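Local coordinates for protein alpha-/beta-galactoside alpha-2,3-sialyltransferase (Photobacterium phosphoreum, PDB 2ZWI) that probably transfers sialic acid from a CMP-activated donor to galactosides through an alpha-2,3 linkage, and binds cytidine-5'-monophosphate and a zinc ion, at residues N91-K94 against S95-L99; E128-Q131 against E132-S136; T204-S208 against Q209-K213; Q289-A293 against H294-E298; I360-R363 against N364-K367. All blocks are in the same frame, centred on the assembly; numbering follows the deposited sequence.

In the fold
Five local contacts, each within one unbroken run of chain, follow one another in series without nesting or crossing, in a protein of the GT-B clan with two parallel sheets. Interaction 1 lies near the end of helix 86-98, the crossover between strands 74-82 and 104-110 of the seven-stranded parallel sheet. Interaction 2 forms the first turns of helix 128-147, about 28 Å away between centres. Interaction 3 starts helix 208-218 after strand 195-197. In the second parallel sheet, interaction 4 turns helix 287-294 into edge strand 297-299, and interaction 5 turns the chain into the other edge strand, 366-368.

Interaction 1. Residues N91-K94 against S95-L99; sequences NIIK and SIEAL
Helix 86-98 is the crossover of a beta-alpha-beta unit in the parallel sheet, and the contact between Asn-91 and Ser-95 illustrates how a serine can fold back onto its own helix. Asn-91 O accepts twice from Ser-95: Ser-95 OG sits 2.8 Å from Asn-91 O, close to the line of the carbonyl bond, whereas Ser-95 N lies above the carbonyl plane. The serine torsion (chi1 -53°) turns OG back along the helix to the oxygen that its own backbone N already reaches. Two residues on, Glu-97 N bonds to Ile-93 O at 2.9 Å. On the buried side Ile-92 and Ile-96 pack against strand 74-82, and Ile-96 also reaches helix 58-70. Glu-97 runs alongside Ile-93, and its OE2 bonds to Tyr-166 OH. Ile-92 and Ile-96 meet obliquely, Ile-92 CG2 lying 4.0 Å from Ile-96 CD1.

Interaction 2. Residues E128-Q131 against E132-S136; sequences ESEQ and EYKIS
The carboxylates of Glu-128 and Glu-132 lie one helical turn apart with their planes 20° from parallel, on side chains that cross at a slant. Glu-132 CG lies beside its own backbone N (chi1 -70°), and the extended chain runs back along the helix until OE2 comes in obliquely over Glu-128, 3.6 Å from Glu-128 CG. The closest carboxylate oxygens, Glu-128 OE1 and Glu-132 OE2, are 3.9 Å apart, a like-charge proximity probably eased by a long, weak ion pair from OE2 to Arg-189. Two residues on, Glu-130 and Lys-134 run side by side in the same direction, but Glu-130 OE1 and Lys-134 NZ, 4.8 Å apart, are not in contact. Backbone bonds carry the turn itself, with Glu-132 N 2.9 Å from Glu-128 O and Lys-134 N 2.9 Å from Glu-130 O. Ser-136 OG adds a further bond to Tyr-133 O, 2.6 Å long and on a lone pair in the carbonyl plane. These are the opening turns of helix 128-147. Gln-131 and Ile-135 rest on Phe-123 of helix 114-125 and Ser-186 of helix 185-191, while Gln-131 NE2 bonds to the carbonyls of Leu-126 and Pro-183.

Interaction 3. Residues T204-S208 against Q209-K213; sequences TTFNS and QQKNK
Gln-210 OE1 accepts from Asn-207 N at 2.9 Å, and a water 2.7 Å from Gln-210 OE1 can donate to it as well, or to Thr-205 O, which lies within bonding distance of the same water. The reverse bond runs from Gln-210 N to Asn-207 OD1 over 2.9 Å, almost in line with the side-chain C=O. For this, Asn-207 places CG between its backbone N and carbonyl carbon (chi1 62°), which swings OD1 over the start of the helix. The two side chains cross at about a right angle, their amide planes 47° apart.

Phe-206, the residue just before the cap, sets its ring against Gln-210. Gln-210 CB stands over one face, 4.0 Å from the centroid of the Phe-206 ring and offset toward the rim, a CH-pi contact; the amide end runs past the ring, Gln-210 NE2 being 3.6 Å from Phe-206 CD1. This NE2 is satisfied by Ile-24 O of helix 14-26, on which the phenylalanine also packs. Lys-211 extends along the loop, its CG near Phe-206 CB and its CE near Phe-206 O. Reciprocal bonds between the N-cap Asn-207 and Gln-210, three residues on, define a capping box, which here starts helix 208-218.

Interaction 4. Residues Q289-A293 against H294-E298; sequences QIIDA and HNMIE
Ile-290 and Met-296 meet obliquely across the end of a helix, and the way the methionine doubles back explains their contact. Its chain is extended as far as SD and then bends (chi3 -61°), which carries the terminal methyl against the last turn of the helix: Met-296 CE is 3.8 Å from Ile-290 CG2 and 3.5 Å from Ile-290 O. Ile-291 meets Glu-298 at about a right angle, with Ile-291 CD1 lying against the aliphatic part of the glutamate, 3.6 Å from Glu-298 CG. Ile-291 CG2 meanwhile approaches Met-296 O, so one isoleucine spans both the turn and the strand beyond it.

The backbone leaves the helix in a Schellman motif: Asn-295 has positive phi (49°), and Met-296 N reaches back to Ile-291 O at 3.3 Å, in the carbonyl plane. A weak bond also runs from Asn-295 N to Asp-292 O. The His-294 ring has the carbonyl oxygen of Ala-293 over one face, and its NE2 is held by Ile-253 O.

The turn completes a beta-alpha-beta unit whose helix 287-294 leads through a two-residue turn into edge strand 297-299. Ile-290, Ile-291 and Met-296 all pack on Phe-278 of the neighbouring strand 275-279, while His-294 and Met-296 rest on Leu-256 of helix 249-259.

Interaction 5. Residues I360-R363 against N364-K367; sequences IVNR and NDVK
The backbone of residues 362-365 makes a type I beta turn that leads into edge strand 366-368 of the second parallel sheet, with Arg-363 (phi/psi -53°/-35°) and Asn-364 at its corners. Asp-365 N closes the turn on Asn-362 O at 2.8 Å, the donor standing well above the carbonyl plane. Val-361 and Val-366 cross at about a right angle, with Val-361 CG1 3.7 Å from Val-366 CG2; Val-361 also rests on Ile-338 of strand 334-340, and Val-366 on Ile-352 and Ile-356 of helix 350-357. The other methyl of Val-361, CG2, lies 3.9 Å from Asp-365 CB as the two side chains slide past each other. Lys-367 curls back, bent at both chi2 and chi4, to set NZ 2.9 Å from Asn-364 O. A water adds a second link across the turn: it accepts from Asn-362 N at 3.0 Å and donates to Asp-365 OD2 at 2.6 Å.

Interaction 1. Residues N91-K94 against S95-L99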
loop_
_atom_site.group_PDB
_atom_site.type_symbol
_atom_site.label_atom_id
_atom_site.label_comp_id
_atom_site.label_asym_id
_atom_site.label_seq_id
_atom_site.Cartn_x
_atom_site.Cartn_y
_atom_site.Cartn_z
ATOM N N ASN A 91 12.401 6.768 14.394
ATOM C CA ASN A 91 13.598 6.220 15.025
ATOM C C ASN A 91 14.866 6.375 14.175
ATOM O O ASN A 91 15.964 6.511 14.711
ATOM C CB ASN A 91 13.368 4.761 15.422
ATOM C CG ASN A 91 12.644 4.634 16.748
ATOM O OD1 ASN A 91 13.267 4.703 17.813
ATOM N ND2 ASN A 91 11.319 4.456 16.697
ATOM N N ILE A 92 14.702 6.366 12.851
ATOM C CA ILE A 92 15.806 6.675 11.949
ATOM C C ILE A 92 16.184 8.160 12.059
ATOM O O ILE A 92 17.366 8.490 12.206
ATOM C CB ILE A 92 15.509 6.232 10.480
ATOM C CG1 ILE A 92 15.392 4.701 10.401
ATOM C CG2 ILE A 92 16.620 6.732 9.525
ATOM C CD1 ILE A 92 14.573 4.154 9.197
ATOM N N ILE A 93 15.188 9.050 12.030
ATOM C CA ILE A 93 15.441 10.491 12.219
ATOM C C ILE A 93 16.129 10.789 13.564
ATOM O O ILE A 93 17.109 11.542 13.624
ATOM C CB ILE A 93 14.148 11.352 12.106
ATOM C CG1 ILE A 93 13.517 11.243 10.705
ATOM C CG2 ILE A 93 14.463 12.810 12.418
ATOM C CD1 ILE A 93 12.080 11.846 10.603
ATOM N N LYS A 94 15.583 10.218 14.635
ATOM C CA LYS A 94 16.160 10.304 15.979
ATOM C C LYS A 94 17.668 9.985 15.976
ATOM O O LYS A 94 18.468 10.744 16.523
ATOM C CB LYS A 94 15.383 9.361 16.916
ATOM C CG LYS A 94 15.824 9.324 18.389
ATOM C CD LYS A 94 14.594 9.093 19.286
ATOM C CE LYS A 94 14.414 7.648 19.729
ATOM N NZ LYS A 94 14.576 7.526 21.235
ATOM N N SER A 95 18.046 8.885 15.327
ATOM C CA SER A 95 19.439 8.429 15.306
ATOM C C SER A 95 20.356 9.388 14.536
ATOM O O SER A 95 21.459 9.692 14.991
ATOM C CB SER A 95 19.534 7.013 14.734
ATOM O OG SER A 95 18.657 6.127 15.414
ATOM N N ILE A 96 19.892 9.863 13.378
ATOM C CA ILE A 96 20.621 10.865 12.578
ATOM C C ILE A 96 20.832 12.192 13.330
ATOM O O ILE A 96 21.966 12.701 13.389
ATOM C CB ILE A 96 19.911 11.153 11.219
ATOM C CG1 ILE A 96 19.862 9.896 10.349
ATOM C CG2 ILE A 96 20.603 12.308 10.473
ATOM C CD1 ILE A 96 18.948 10.021 9.147
ATOM N N GLU A 97 19.748 12.752 13.875
ATOM C CA GLU A 97 19.784 14.029 14.616
ATOM C C GLU A 97 20.680 13.979 15.858
ATOM O O GLU A 97 21.363 14.962 16.174
ATOM C CB GLU A 97 18.376 14.469 15.048
ATOM C CG GLU A 97 17.368 14.715 13.911
ATOM C CD GLU A 97 17.547 16.057 13.201
ATOM O OE1 GLU A 97 18.628 16.688 13.331
ATOM O OE2 GLU A 97 16.596 16.489 12.502
ATOM N N ALA A 98 20.656 12.841 16.556
ATOM C CA ALA A 98 21.470 12.615 17.761
ATOM C C ALA A 98 22.954 12.860 17.501
ATOM O O ALA A 98 23.631 13.482 18.308
ATOM C CB ALA A 98 21.262 11.203 18.285
ATOM N N LEU A 99 23.430 12.369 16.357
ATOM C CA LEU A 99 24.822 12.486 15.953
ATOM C C LEU A 99 25.294 13.940 15.812
ATOM O O LEU A 99 26.490 14.211 15.912
ATOM C CB LEU A 99 25.086 11.689 14.669
ATOM C CG LEU A 99 24.881 10.171 14.676
ATOM C CD1 LEU A 99 25.111 9.607 13.273
ATOM C CD2 LEU A 99 25.777 9.457 15.702
#

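Interaction 2. Residues E128-Q131 against E132-S136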
loop_
_atom_site.group_PDB
_atom_site.type_symbol
_atom_site.label_atom_id
_atom_site.label_comp_id
_atom_site.label_asym_id
_atom_site.label_seq_id
_atom_site.Cartn_x
_atom_site.Cartn_y
_atom_site.Cartn_z
ATOM N N GLU A 128 -14.727 20.353 12.908
ATOM C CA GLU A 128 -13.605 21.078 12.316
ATOM C C GLU A 128 -12.633 21.648 13.359
ATOM O O GLU A 128 -11.419 21.524 13.217
ATOM C CB GLU A 128 -14.120 22.169 11.369
ATOM C CG GLU A 128 -13.039 23.076 10.790
ATOM C CD GLU A 128 -13.571 23.977 9.697
ATOM O OE1 GLU A 128 -13.807 25.165 9.975
ATOM O OE2 GLU A 128 -13.768 23.494 8.560
ATOM N N SER A 129 -13.173 22.246 14.418
ATOM C CA SER A 129 -12.337 22.802 15.474
ATOM C C SER A 129 -11.491 21.723 16.173
ATOM O O SER A 129 -10.379 22.005 16.606
ATOM C CB SER A 129 -13.198 23.530 16.496
ATOM O OG SER A 129 -13.979 22.585 17.200
ATOM N N GLU A 130 -12.028 20.509 16.302
ATOM C CA GLU A 130 -11.290 19.412 16.932
ATOM C C GLU A 130 -10.187 18.887 16.017
ATOM O O GLU A 130 -9.086 18.568 16.486
ATOM C CB GLU A 130 -12.227 18.276 17.375
ATOM C CG GLU A 130 -11.515 17.202 18.206
ATOM C CD GLU A 130 -12.453 16.167 18.827
ATOM O OE1 GLU A 130 -11.977 15.376 19.683
ATOM O OE2 GLU A 130 -13.655 16.138 18.470
ATOM N N GLN A 131 -10.483 18.804 14.719
ATOM C CA GLN A 131 -9.467 18.522 13.697
ATOM C C GLN A 131 -8.297 19.506 13.775
ATOM O O GLN A 131 -7.128 19.094 13.852
ATOM C CB GLN A 131 -10.080 18.592 12.301
ATOM C CG GLN A 131 -11.048 17.467 11.980
ATOM C CD GLN A 131 -11.481 17.491 10.530
ATOM O OE1 GLN A 131 -10.703 17.842 9.651
ATOM N NE2 GLN A 131 -12.722 17.099 10.272
ATOM N N GLU A 132 -8.615 20.804 13.746
ATOM C CA GLU A 132 -7.587 21.844 13.828
ATOM C C GLU A 132 -6.776 21.739 15.113
ATOM O O GLU A 132 -5.565 21.967 15.106
ATOM C CB GLU A 132 -8.208 23.225 13.762
ATOM C CG GLU A 132 -8.776 23.584 12.409
ATOM C CD GLU A 132 -9.425 24.936 12.432
ATOM O OE1 GLU A 132 -9.146 25.719 13.378
ATOM O OE2 GLU A 132 -10.219 25.228 11.524
ATOM N N TYR A 133 -7.451 21.408 16.214
ATOM C CA TYR A 133 -6.769 21.265 17.500
ATOM C C TYR A 133 -5.773 20.105 17.491
ATOM O O TYR A 133 -4.614 20.282 17.872
ATOM C CB TYR A 133 -7.764 21.119 18.657
ATOM C CG TYR A 133 -7.078 20.958 20.001
ATOM C CD1 TYR A 133 -6.309 21.992 20.535
ATOM C CD2 TYR A 133 -7.175 19.763 20.724
ATOM C CE1 TYR A 133 -5.663 21.862 21.762
ATOM C CE2 TYR A 133 -6.527 19.620 21.971
ATOM C CZ TYR A 133 -5.775 20.681 22.471
ATOM O OH TYR A 133 -5.126 20.575 23.678
ATOM N N LYS A 134 -6.220 18.932 17.044
ATOM C CA LYS A 134 -5.344 17.763 16.939
ATOM C C LYS A 134 -4.127 18.055 16.045
ATOM O O LYS A 134 -2.997 17.675 16.375
ATOM C CB LYS A 134 -6.125 16.553 16.421
ATOM C CG LYS A 134 -7.136 15.990 17.419
ATOM C CD LYS A 134 -7.719 14.673 16.903
ATOM C CE LYS A 134 -8.479 13.897 17.993
ATOM N NZ LYS A 134 -7.611 13.554 19.155
ATOM N N ILE A 135 -4.378 18.748 14.934
ATOM C CA ILE A 135 -3.330 19.216 14.034
ATOM C C ILE A 135 -2.351 20.193 14.717
ATOM O O ILE A 135 -1.137 20.059 14.558
ATOM C CB ILE A 135 -3.925 19.809 12.740
ATOM C CG1 ILE A 135 -4.381 18.672 11.809
ATOM C CG2 ILE A 135 -2.914 20.709 12.023
ATOM C CD1 ILE A 135 -5.370 19.119 10.759
ATOM N N SER A 136 -2.879 21.149 15.482
ATOM C CA SER A 136 -2.030 22.088 16.232
ATOM C C SER A 136 -1.042 21.373 17.157
ATOM O O SER A 136 0.068 21.857 17.376
ATOM C CB SER A 136 -2.876 23.092 17.034
ATOM O OG SER A 136 -3.365 22.517 18.240
#

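Interaction 3. Residues T204-S208 against Q209-K213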
loop_
_atom_site.group_PDB
_atom_site.type_symbol
_atom_site.label_atom_id
_atom_site.label_comp_id
_atom_site.label_asym_id
_atom_site.label_seq_id
_atom_site.Cartn_x
_atom_site.Cartn_y
_atom_site.Cartn_z
ATOM N N THR A 204 4.905 1.405 -18.804
ATOM C CA THR A 204 4.686 2.045 -20.102
ATOM C C THR A 204 5.977 2.707 -20.617
ATOM O O THR A 204 6.212 2.735 -21.822
ATOM C CB THR A 204 3.493 3.046 -20.011
ATOM O OG1 THR A 204 2.297 2.307 -19.730
ATOM C CG2 THR A 204 3.284 3.839 -21.284
ATOM N N THR A 205 6.820 3.198 -19.708
ATOM C CA THR A 205 8.059 3.885 -20.092
ATOM C C THR A 205 9.349 3.105 -19.784
ATOM O O THR A 205 10.427 3.488 -20.247
ATOM C CB THR A 205 8.152 5.305 -19.483
ATOM O OG1 THR A 205 8.042 5.234 -18.057
ATOM C CG2 THR A 205 7.046 6.208 -20.022
ATOM N N PHE A 206 9.231 2.025 -19.010
ATOM C CA PHE A 206 10.371 1.179 -18.647
ATOM C C PHE A 206 10.923 0.429 -19.856
ATOM O O PHE A 206 10.162 -0.130 -20.658
ATOM C CB PHE A 206 9.948 0.143 -17.597
ATOM C CG PHE A 206 10.009 0.631 -16.163
ATOM C CD1 PHE A 206 10.267 1.964 -15.853
ATOM C CD2 PHE A 206 9.787 -0.266 -15.116
ATOM C CE1 PHE A 206 10.322 2.389 -14.531
ATOM C CE2 PHE A 206 9.818 0.156 -13.791
ATOM C CZ PHE A 206 10.092 1.485 -13.496
ATOM N N ASN A 207 12.249 0.403 -19.970
ATOM C CA ASN A 207 12.914 -0.499 -20.899
ATOM C C ASN A 207 12.979 -1.917 -20.315
ATOM O O ASN A 207 12.629 -2.137 -19.147
ATOM C CB ASN A 207 14.307 0.036 -21.279
ATOM C CG ASN A 207 15.250 0.149 -20.084
ATOM O OD1 ASN A 207 15.322 -0.743 -19.232
ATOM N ND2 ASN A 207 15.992 1.248 -20.030
ATOM N N SER A 208 13.418 -2.878 -21.125
ATOM C CA SER A 208 13.469 -4.281 -20.708
ATOM C C SER A 208 14.233 -4.516 -19.412
ATOM O O SER A 208 13.761 -5.244 -18.542
ATOM C CB SER A 208 14.060 -5.153 -21.817
ATOM O OG SER A 208 13.040 -5.573 -22.693
ATOM N N GLN A 209 15.403 -3.894 -19.291
ATOM C CA GLN A 209 16.267 -4.050 -18.125
ATOM C C GLN A 209 15.578 -3.602 -16.833
ATOM O O GLN A 209 15.749 -4.228 -15.778
ATOM C CB GLN A 209 17.573 -3.267 -18.324
ATOM C CG GLN A 209 18.551 -3.348 -17.150
ATOM C CD GLN A 209 19.829 -2.538 -17.378
ATOM O OE1 GLN A 209 20.463 -2.065 -16.422
ATOM N NE2 GLN A 209 20.209 -2.372 -18.649
ATOM N N GLN A 210 14.817 -2.511 -16.931
ATOM C CA GLN A 210 14.041 -1.987 -15.815
ATOM C C GLN A 210 12.932 -2.953 -15.438
ATOM O O GLN A 210 12.734 -3.250 -14.264
ATOM C CB GLN A 210 13.444 -0.621 -16.164
ATOM C CG GLN A 210 14.445 0.510 -16.135
ATOM C CD GLN A 210 13.859 1.799 -16.666
ATOM O OE1 GLN A 210 13.448 1.878 -17.819
ATOM N NE2 GLN A 210 13.808 2.816 -15.817
ATOM N N LYS A 211 12.217 -3.445 -16.442
ATOM C CA LYS A 211 11.152 -4.426 -16.223
ATOM C C LYS A 211 11.695 -5.682 -15.546
ATOM O O LYS A 211 11.116 -6.170 -14.563
ATOM C CB LYS A 211 10.455 -4.766 -17.540
ATOM C CG LYS A 211 9.591 -3.633 -18.078
ATOM C CD LYS A 211 8.839 -4.059 -19.317
ATOM C CE LYS A 211 8.195 -2.869 -20.003
ATOM N NZ LYS A 211 7.474 -3.315 -21.230
ATOM N N ASN A 212 12.820 -6.177 -16.062
ATOM C CA ASN A 212 13.506 -7.346 -15.498
ATOM C C ASN A 212 13.958 -7.146 -14.061
ATOM O O ASN A 212 13.816 -8.052 -13.231
ATOM C CB ASN A 212 14.695 -7.767 -16.378
ATOM C CG ASN A 212 14.256 -8.330 -17.714
ATOM O OD1 ASN A 212 13.161 -8.891 -17.841
ATOM N ND2 ASN A 212 15.113 -8.189 -18.726
ATOM N N LYS A 213 14.481 -5.957 -13.763
ATOM C CA LYS A 213 14.830 -5.600 -12.392
ATOM C C LYS A 213 13.624 -5.670 -11.449
ATOM O O LYS A 213 13.760 -6.092 -10.298
ATOM C CB LYS A 213 15.470 -4.211 -12.335
ATOM C CG LYS A 213 16.248 -3.948 -11.051
ATOM C CD LYS A 213 17.092 -2.657 -11.129
ATOM C CE LYS A 213 18.216 -2.800 -12.141
ATOM N NZ LYS A 213 19.295 -1.794 -11.918
HETATM O O HOH W 1 13.193 4.156 -19.156
#

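Interaction 4. Residues Q289-A293 against H294-E298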
loop_
_atom_site.group_PDB
_atom_site.type_symbol
_atom_site.label_atom_id
_atom_site.label_comp_id
_atom_site.label_asym_id
_atom_site.label_seq_id
_atom_site.Cartn_x
_atom_site.Cartn_y
_atom_site.Cartn_z
ATOM N N GLN A 289 -9.583 -24.890 -0.236
ATOM C CA GLN A 289 -11.002 -25.211 -0.002
ATOM C C GLN A 289 -11.939 -24.406 -0.919
ATOM O O GLN A 289 -12.883 -24.955 -1.510
ATOM C CB GLN A 289 -11.399 -24.920 1.449
ATOM C CG GLN A 289 -10.690 -25.734 2.533
ATOM C CD GLN A 289 -11.242 -25.460 3.930
ATOM O OE1 GLN A 289 -11.105 -26.279 4.845
ATOM N NE2 GLN A 289 -11.878 -24.320 4.094
ATOM N N ILE A 290 -11.685 -23.101 -0.999
ATOM C CA ILE A 290 -12.460 -22.191 -1.843
ATOM C C ILE A 290 -12.242 -22.511 -3.328
ATOM O O ILE A 290 -13.212 -22.661 -4.081
ATOM C CB ILE A 290 -12.120 -20.695 -1.550
ATOM C CG1 ILE A 290 -12.252 -20.374 -0.046
ATOM C CG2 ILE A 290 -13.003 -19.768 -2.388
ATOM C CD1 ILE A 290 -11.720 -18.999 0.356
ATOM N N ILE A 291 -10.972 -22.636 -3.729
ATOM C CA ILE A 291 -10.573 -22.883 -5.124
ATOM C C ILE A 291 -11.176 -24.169 -5.690
ATOM O O ILE A 291 -11.577 -24.221 -6.853
ATOM C CB ILE A 291 -9.017 -22.909 -5.284
ATOM C CG1 ILE A 291 -8.443 -21.496 -5.204
ATOM C CG2 ILE A 291 -8.597 -23.543 -6.611
ATOM C CD1 ILE A 291 -6.938 -21.461 -4.929
ATOM N N ASP A 292 -11.241 -25.196 -4.855
ATOM C CA ASP A 292 -11.747 -26.493 -5.272
ATOM C C ASP A 292 -13.251 -26.454 -5.435
ATOM O O ASP A 292 -13.788 -26.985 -6.414
ATOM C CB ASP A 292 -11.372 -27.568 -4.248
ATOM C CG ASP A 292 -9.909 -27.966 -4.326
ATOM O OD1 ASP A 292 -9.233 -27.624 -5.332
ATOM O OD2 ASP A 292 -9.440 -28.633 -3.374
ATOM N N ALA A 293 -13.927 -25.815 -4.478
ATOM C CA ALA A 293 -15.387 -25.759 -4.471
ATOM C C ALA A 293 -15.934 -25.047 -5.701
ATOM O O ALA A 293 -17.106 -25.252 -6.064
ATOM C CB ALA A 293 -15.896 -25.106 -3.197
ATOM N N HIS A 294 -15.089 -24.236 -6.347
ATOM C CA HIS A 294 -15.516 -23.450 -7.502
ATOM C C HIS A 294 -14.746 -23.613 -8.824
ATOM O O HIS A 294 -15.055 -22.931 -9.810
ATOM C CB HIS A 294 -15.690 -21.980 -7.122
ATOM C CG HIS A 294 -16.893 -21.735 -6.274
ATOM N ND1 HIS A 294 -18.178 -21.869 -6.756
ATOM C CD2 HIS A 294 -17.013 -21.405 -4.968
ATOM C CE1 HIS A 294 -19.037 -21.615 -5.787
ATOM N NE2 HIS A 294 -18.356 -21.326 -4.693
ATOM N N ASN A 295 -13.776 -24.522 -8.853
ATOM C CA ASN A 295 -12.942 -24.736 -10.042
ATOM C C ASN A 295 -12.379 -23.441 -10.615
ATOM O O ASN A 295 -12.553 -23.128 -11.796
ATOM C CB ASN A 295 -13.698 -25.517 -11.119
ATOM C CG ASN A 295 -13.924 -26.953 -10.734
ATOM O OD1 ASN A 295 -13.374 -27.443 -9.743
ATOM N ND2 ASN A 295 -14.740 -27.642 -11.515
ATOM N N MET A 296 -11.692 -22.699 -9.762
ATOM C CA MET A 296 -11.152 -21.406 -10.142
ATOM C C MET A 296 -9.675 -21.527 -10.470
ATOM O O MET A 296 -8.968 -22.351 -9.897
ATOM C CB MET A 296 -11.367 -20.415 -9.005
ATOM C CG MET A 296 -12.833 -20.025 -8.836
ATOM S SD MET A 296 -13.065 -18.934 -7.448
ATOM C CE MET A 296 -12.490 -19.965 -6.120
ATOM N N ILE A 297 -9.214 -20.699 -11.395
ATOM C CA ILE A 297 -7.789 -20.614 -11.694
ATOM C C ILE A 297 -7.076 -19.909 -10.531
ATOM O O ILE A 297 -7.362 -18.756 -10.226
ATOM C CB ILE A 297 -7.525 -19.861 -13.023
ATOM C CG1 ILE A 297 -8.272 -20.532 -14.181
ATOM C CG2 ILE A 297 -6.032 -19.776 -13.310
ATOM C CD1 ILE A 297 -8.000 -19.899 -15.529
ATOM N N GLU A 298 -6.143 -20.612 -9.896
ATOM C CA GLU A 298 -5.386 -20.046 -8.779
ATOM C C GLU A 298 -4.284 -19.076 -9.191
ATOM O O GLU A 298 -3.427 -19.390 -10.025
ATOM C CB GLU A 298 -4.780 -21.166 -7.935
ATOM C CG GLU A 298 -3.914 -20.687 -6.775
ATOM C CD GLU A 298 -3.241 -21.839 -6.045
ATOM O OE1 GLU A 298 -3.566 -23.018 -6.355
ATOM O OE2 GLU A 298 -2.394 -21.568 -5.165
#

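Interaction 5. Residues I360-R363 against N364-K367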
loop_
_atom_site.group_PDB
_atom_site.type_symbol
_atom_site.label_atom_id
_atom_site.label_comp_id
_atom_site.label_asym_id
_atom_site.label_seq_id
_atom_site.Cartn_x
_atom_site.Cartn_y
_atom_site.Cartn_z
ATOM N N ILE A 360 -14.663 3.677 -5.330
ATOM C CA ILE A 360 -14.038 2.368 -5.485
ATOM C C ILE A 360 -15.138 1.331 -5.759
ATOM O O ILE A 360 -14.933 0.356 -6.480
ATOM C CB ILE A 360 -13.199 2.004 -4.222
ATOM C CG1 ILE A 360 -11.926 2.874 -4.173
ATOM C CG2 ILE A 360 -12.839 0.515 -4.209
ATOM C CD1 ILE A 360 -11.203 2.863 -2.835
ATOM N N VAL A 361 -16.307 1.575 -5.172
ATOM C CA VAL A 361 -17.446 0.680 -5.274
ATOM C C VAL A 361 -18.726 1.507 -5.258
ATOM O O VAL A 361 -18.844 2.476 -4.497
ATOM C CB VAL A 361 -17.436 -0.370 -4.113
ATOM C CG1 VAL A 361 -17.525 0.311 -2.733
ATOM C CG2 VAL A 361 -18.522 -1.453 -4.299
ATOM N N ASN A 362 -19.661 1.144 -6.137
ATOM C CA ASN A 362 -21.013 1.698 -6.131
ATOM C C ASN A 362 -21.694 1.310 -4.820
ATOM O O ASN A 362 -21.558 0.170 -4.370
ATOM C CB ASN A 362 -21.796 1.139 -7.327
ATOM C CG ASN A 362 -23.059 1.928 -7.641
ATOM O OD1 ASN A 362 -23.124 2.637 -8.642
ATOM N ND2 ASN A 362 -24.070 1.793 -6.803
ATOM N N ARG A 363 -22.416 2.251 -4.218
ATOM C CA ARG A 363 -23.188 2.016 -2.997
ATOM C C ARG A 363 -24.132 0.804 -3.128
ATOM O O ARG A 363 -24.348 0.067 -2.166
ATOM C CB ARG A 363 -23.980 3.287 -2.628
ATOM C CG ARG A 363 -24.814 3.191 -1.345
ATOM C CD ARG A 363 -25.592 4.488 -1.073
ATOM N NE ARG A 363 -24.849 5.406 -0.206
ATOM C CZ ARG A 363 -24.047 6.380 -0.630
ATOM N NH1 ARG A 363 -23.858 6.583 -1.936
ATOM N NH2 ARG A 363 -23.426 7.148 0.262
ATOM N N ASN A 364 -24.677 0.609 -4.326
ATOM C CA ASN A 364 -25.526 -0.541 -4.628
ATOM C C ASN A 364 -24.804 -1.893 -4.728
ATOM O O ASN A 364 -25.456 -2.934 -4.727
ATOM C CB ASN A 364 -26.319 -0.296 -5.915
ATOM C CG ASN A 364 -27.381 0.775 -5.751
ATOM O OD1 ASN A 364 -27.831 1.072 -4.635
ATOM N ND2 ASN A 364 -27.787 1.365 -6.866
ATOM N N ASP A 365 -23.477 -1.865 -4.839
ATOM C CA ASP A 365 -22.664 -3.080 -4.979
ATOM C C ASP A 365 -21.969 -3.482 -3.675
ATOM O O ASP A 365 -21.259 -4.497 -3.622
ATOM C CB ASP A 365 -21.646 -2.913 -6.117
ATOM C CG ASP A 365 -22.307 -2.647 -7.470
ATOM O OD1 ASP A 365 -23.417 -3.155 -7.710
ATOM O OD2 ASP A 365 -21.714 -1.932 -8.302
ATOM N N VAL A 366 -22.191 -2.685 -2.632
ATOM C CA VAL A 366 -21.735 -2.985 -1.279
ATOM C C VAL A 366 -22.662 -4.011 -0.603
ATOM O O VAL A 366 -23.868 -3.785 -0.463
ATOM C CB VAL A 366 -21.672 -1.704 -0.403
ATOM C CG1 VAL A 366 -21.363 -2.071 1.061
ATOM C CG2 VAL A 366 -20.648 -0.696 -0.960
ATOM N N LYS A 367 -22.084 -5.125 -0.170
ATOM C CA LYS A 367 -22.853 -6.197 0.446
ATOM C C LYS A 367 -22.229 -6.620 1.779
ATOM O O LYS A 367 -21.025 -6.449 2.000
ATOM C CB LYS A 367 -22.962 -7.382 -0.532
ATOM C CG LYS A 367 -24.047 -7.231 -1.650
ATOM C CD LYS A 367 -23.655 -6.210 -2.715
ATOM C CE LYS A 367 -24.645 -6.055 -3.866
ATOM N NZ LYS A 367 -25.981 -5.490 -3.500
HETATM O O HOH W 2 -19.269 -1.156 -7.943
#